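Local coordinates for protein methyltransferase 1 (Methanosarcina barkeri, PDB 2I2X) that carries a corrinoid cofactor that takes the methyl group of methanol, with the help of MtaB, and passes it on to coenzyme M through MtaA, at residues B[130-135]-B[188-193]. Residues are numbered along the deposited sequence; the frame is centred on the assembly and turned at random.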
ATOM      1  N   VAL B 130     -15.497  26.086  -4.415  1.00 46.22           N
ATOM      2  CA  VAL B 130     -14.572  25.002  -4.667  1.00 45.57           C
ATOM      3  C   VAL B 130     -13.295  25.644  -5.215  1.00 45.52           C
ATOM      4  O   VAL B 130     -13.359  26.614  -5.979  1.00 45.17           O
ATOM      5  CB  VAL B 130     -15.164  23.991  -5.680  1.00 45.02           C
ATOM      6  CG1 VAL B 130     -14.200  22.873  -5.959  1.00 45.19           C
ATOM      7  CG2 VAL B 130     -16.434  23.414  -5.151  1.00 44.45           C
ATOM      8  N   ALA B 131     -12.145  25.113  -4.801  1.00 45.44           N
ATOM      9  CA  ALA B 131     -10.825  25.598  -5.235  1.00 45.62           C
ATOM     10  C   ALA B 131     -10.704  25.737  -6.752  1.00 45.77           C
ATOM     11  O   ALA B 131     -11.337  24.996  -7.502  1.00 45.69           O
ATOM     12  CB  ALA B 131      -9.744  24.661  -4.715  1.00 45.35           C
ATOM     13  N   GLU B 132      -9.887  26.671  -7.224  1.00 46.07           N
ATOM     14  CA  GLU B 132      -9.712  26.752  -8.677  1.00 46.70           C
ATOM     15  C   GLU B 132      -8.906  25.564  -9.172  1.00 46.03           C
ATOM     16  O   GLU B 132      -8.001  25.081  -8.483  1.00 45.82           O
ATOM     17  CB  GLU B 132      -9.163  28.115  -9.167  1.00 47.04           C
ATOM     18  CG  GLU B 132      -7.645  28.289  -9.194  1.00 48.93           C
ATOM     19  CD  GLU B 132      -7.201  29.644  -9.776  1.00 50.04           C
ATOM     20  OE1 GLU B 132      -7.254  29.824 -11.024  1.00 46.98           O
ATOM     21  OE2 GLU B 132      -6.784  30.515  -8.962  1.00 50.74           O
ATOM     22  N   GLY B 133      -9.282  25.096 -10.359  1.00 45.94           N
ATOM     23  CA  GLY B 133      -8.791  23.845 -10.945  1.00 45.41           C
ATOM     24  C   GLY B 133      -9.634  22.634 -10.564  1.00 45.11           C
ATOM     25  O   GLY B 133      -9.449  21.550 -11.103  1.00 45.31           O
ATOM     26  N   ASP B 134     -10.576  22.820  -9.645  1.00 44.83           N
ATOM     27  CA  ASP B 134     -11.312  21.707  -9.055  1.00 44.75           C
ATOM     28  C   ASP B 134     -12.804  21.716  -9.458  1.00 44.71           C
ATOM     29  O   ASP B 134     -13.471  22.749  -9.380  1.00 44.31           O
ATOM     30  CB  ASP B 134     -11.135  21.731  -7.526  1.00 44.58           C
ATOM     31  CG  ASP B 134     -11.353  20.367  -6.865  1.00 44.46           C
ATOM     32  OD1 ASP B 134     -12.161  19.555  -7.362  1.00 43.61           O
ATOM     33  OD2 ASP B 134     -10.733  20.116  -5.812  1.00 44.76           O
ATOM     34  N   VAL B 135     -13.299  20.541  -9.859  1.00 44.67           N
ATOM     35  CA  VAL B 135     -14.639  20.334 -10.432  1.00 44.66           C
ATOM     36  C   VAL B 135     -15.541  19.519  -9.485  1.00 44.19           C
ATOM     37  O   VAL B 135     -16.742  19.330  -9.739  1.00 44.15           O
ATOM     38  CB  VAL B 135     -14.503  19.692 -11.882  1.00 45.12           C
ATOM     39  CG1 VAL B 135     -15.705  18.841 -12.300  1.00 44.85           C
ATOM     40  CG2 VAL B 135     -14.218  20.777 -12.925  1.00 45.41           C
ATOM     41  N   MET B 188      -5.538  21.661  -3.856  1.00 52.40           N
ATOM     42  CA  MET B 188      -5.641  22.106  -2.459  1.00 54.63           C
ATOM     43  C   MET B 188      -4.866  23.398  -2.213  1.00 56.40           C
ATOM     44  O   MET B 188      -5.178  24.149  -1.297  1.00 56.06           O
ATOM     45  CB  MET B 188      -5.140  21.015  -1.507  1.00 54.32           C
ATOM     46  CG  MET B 188      -3.830  20.368  -1.998  1.00 54.81           C
ATOM     47  SD  MET B 188      -3.196  19.071  -0.912  1.00 53.75           S
ATOM     48  CE  MET B 188      -1.496  18.926  -1.503  1.00 54.03           C
ATOM     49  N   TYR B 189      -3.857  23.639  -3.046  1.00 58.90           N
ATOM     50  CA  TYR B 189      -3.023  24.825  -2.929  1.00 61.47           C
ATOM     51  C   TYR B 189      -3.706  26.152  -3.301  1.00 62.63           C
ATOM     52  O   TYR B 189      -3.137  27.223  -3.075  1.00 63.23           O
ATOM     53  CB  TYR B 189      -1.691  24.635  -3.669  1.00 62.03           C
ATOM     54  CG  TYR B 189      -0.628  24.047  -2.765  1.00 63.67           C
ATOM     55  CD1 TYR B 189       0.092  22.905  -3.134  1.00 65.25           C
ATOM     56  CD2 TYR B 189      -0.368  24.619  -1.510  1.00 65.55           C
ATOM     57  CE1 TYR B 189       1.067  22.362  -2.278  1.00 66.46           C
ATOM     58  CE2 TYR B 189       0.599  24.092  -0.647  1.00 66.45           C
ATOM     59  CZ  TYR B 189       1.309  22.968  -1.031  1.00 66.84           C
ATOM     60  OH  TYR B 189       2.259  22.462  -0.165  1.00 66.25           O
ATOM     61  N   ALA B 190      -4.922  26.082  -3.842  1.00 63.64           N
ATOM     62  CA  ALA B 190      -5.696  27.281  -4.144  1.00 64.44           C
ATOM     63  C   ALA B 190      -6.197  27.932  -2.862  1.00 65.31           C
ATOM     64  O   ALA B 190      -6.734  29.038  -2.898  1.00 65.65           O
ATOM     65  CB  ALA B 190      -6.852  26.959  -5.073  1.00 64.28           C
ATOM     66  N   PHE B 191      -6.022  27.247  -1.733  1.00 66.31           N
ATOM     67  CA  PHE B 191      -6.340  27.828  -0.430  1.00 67.65           C
ATOM     68  C   PHE B 191      -5.267  28.860  -0.058  1.00 68.79           C
ATOM     69  O   PHE B 191      -5.574  29.879   0.564  1.00 68.53           O
ATOM     70  CB  PHE B 191      -6.438  26.759   0.668  1.00 67.32           C
ATOM     71  CG  PHE B 191      -7.618  25.810   0.533  1.00 67.31           C
ATOM     72  CD1 PHE B 191      -8.673  26.068  -0.341  1.00 66.88           C
ATOM     73  CD2 PHE B 191      -7.677  24.652   1.320  1.00 66.76           C
ATOM     74  CE1 PHE B 191      -9.756  25.182  -0.437  1.00 66.49           C
ATOM     75  CE2 PHE B 191      -8.753  23.771   1.229  1.00 65.93           C
ATOM     76  CZ  PHE B 191      -9.795  24.037   0.352  1.00 66.04           C
ATOM     77  N   LYS B 192      -4.014  28.560  -0.429  1.00 70.23           N
ATOM     78  CA  LYS B 192      -2.891  29.505  -0.369  1.00 71.47           C
ATOM     79  C   LYS B 192      -3.335  30.822  -0.961  1.00 72.17           C
ATOM     80  O   LYS B 192      -3.562  31.784  -0.228  1.00 72.50           O
ATOM     81  CB  LYS B 192      -1.687  28.988  -1.180  1.00 71.71           C
ATOM     82  CG  LYS B 192      -0.463  28.518  -0.391  1.00 72.28           C
ATOM     83  CD  LYS B 192       0.482  29.667  -0.064  1.00 73.28           C
ATOM     84  CE  LYS B 192       1.373  29.315   1.120  1.00 73.99           C
ATOM     85  NZ  LYS B 192       1.786  30.533   1.879  1.00 74.16           N
ATOM     86  N   GLU B 193      -3.482  30.845  -2.286  1.00 72.92           N
ATOM     87  CA  GLU B 193      -3.904  32.041  -3.010  1.00 73.96           C
ATOM     88  C   GLU B 193      -5.008  32.794  -2.297  1.00 74.19           C
ATOM     89  O   GLU B 193      -4.856  33.980  -2.020  1.00 74.52           O
ATOM     90  CB  GLU B 193      -4.342  31.702  -4.430  1.00 74.15           C
ATOM     91  CG  GLU B 193      -3.318  32.063  -5.483  1.00 75.97           C
ATOM     92  CD  GLU B 193      -3.866  31.915  -6.893  1.00 78.35           C
ATOM     93  OE1 GLU B 193      -3.930  30.760  -7.389  1.00 79.03           O
ATOM     94  OE2 GLU B 193      -4.225  32.957  -7.498  1.00 78.13           O
TER
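The Phe191 ring meets the methyl of Ala131 obliquely, its CE1 lying 4.3 Å from Ala131 CB, while Phe207 packs against the same ring edge-to-face. The other flat groups are the carboxylates of Glu132 and Glu193, with planes 31° apart on side chains that cross at about a right angle. At their ends Glu132 OE2 stands 3.3 Å from Glu193 OE1, two acceptors that make no bond with each other. Glu132 reaches this place because its CG sits between the backbone N and carbonyl carbon (chi1 87°), beyond which the chain runs extended.

Between ring and acids, the methyls of Ala131 and Ala190 touch at 3.7 Å (CB to CB), and Ala190 CB also lies 3.7 Å from Glu132 N. With these methyls facing each other, the type II turn Ala131-Asp134, closed by Asp134 N to Ala131 O (3.1 Å), lies close to helix 190-199, Ala131 CA being 5.5 Å from Ala190 CA.

This turn follows strand 125-130 in the Rossmann-like B12-binding domain. Gly133 O, in the turn, and Val135 N, just after it, hydrogen-bond the corrinoid, and Asp134 OD1 hydrogen-bonds His136 ND1, the cobalt's axial ligand.

Cohesion across the contact is therefore apolar, from two alanines and one phenylalanine. The facing glutamates, if both ionised, would probably repel each other, which could raise the pKa of one, though solvent would screen this.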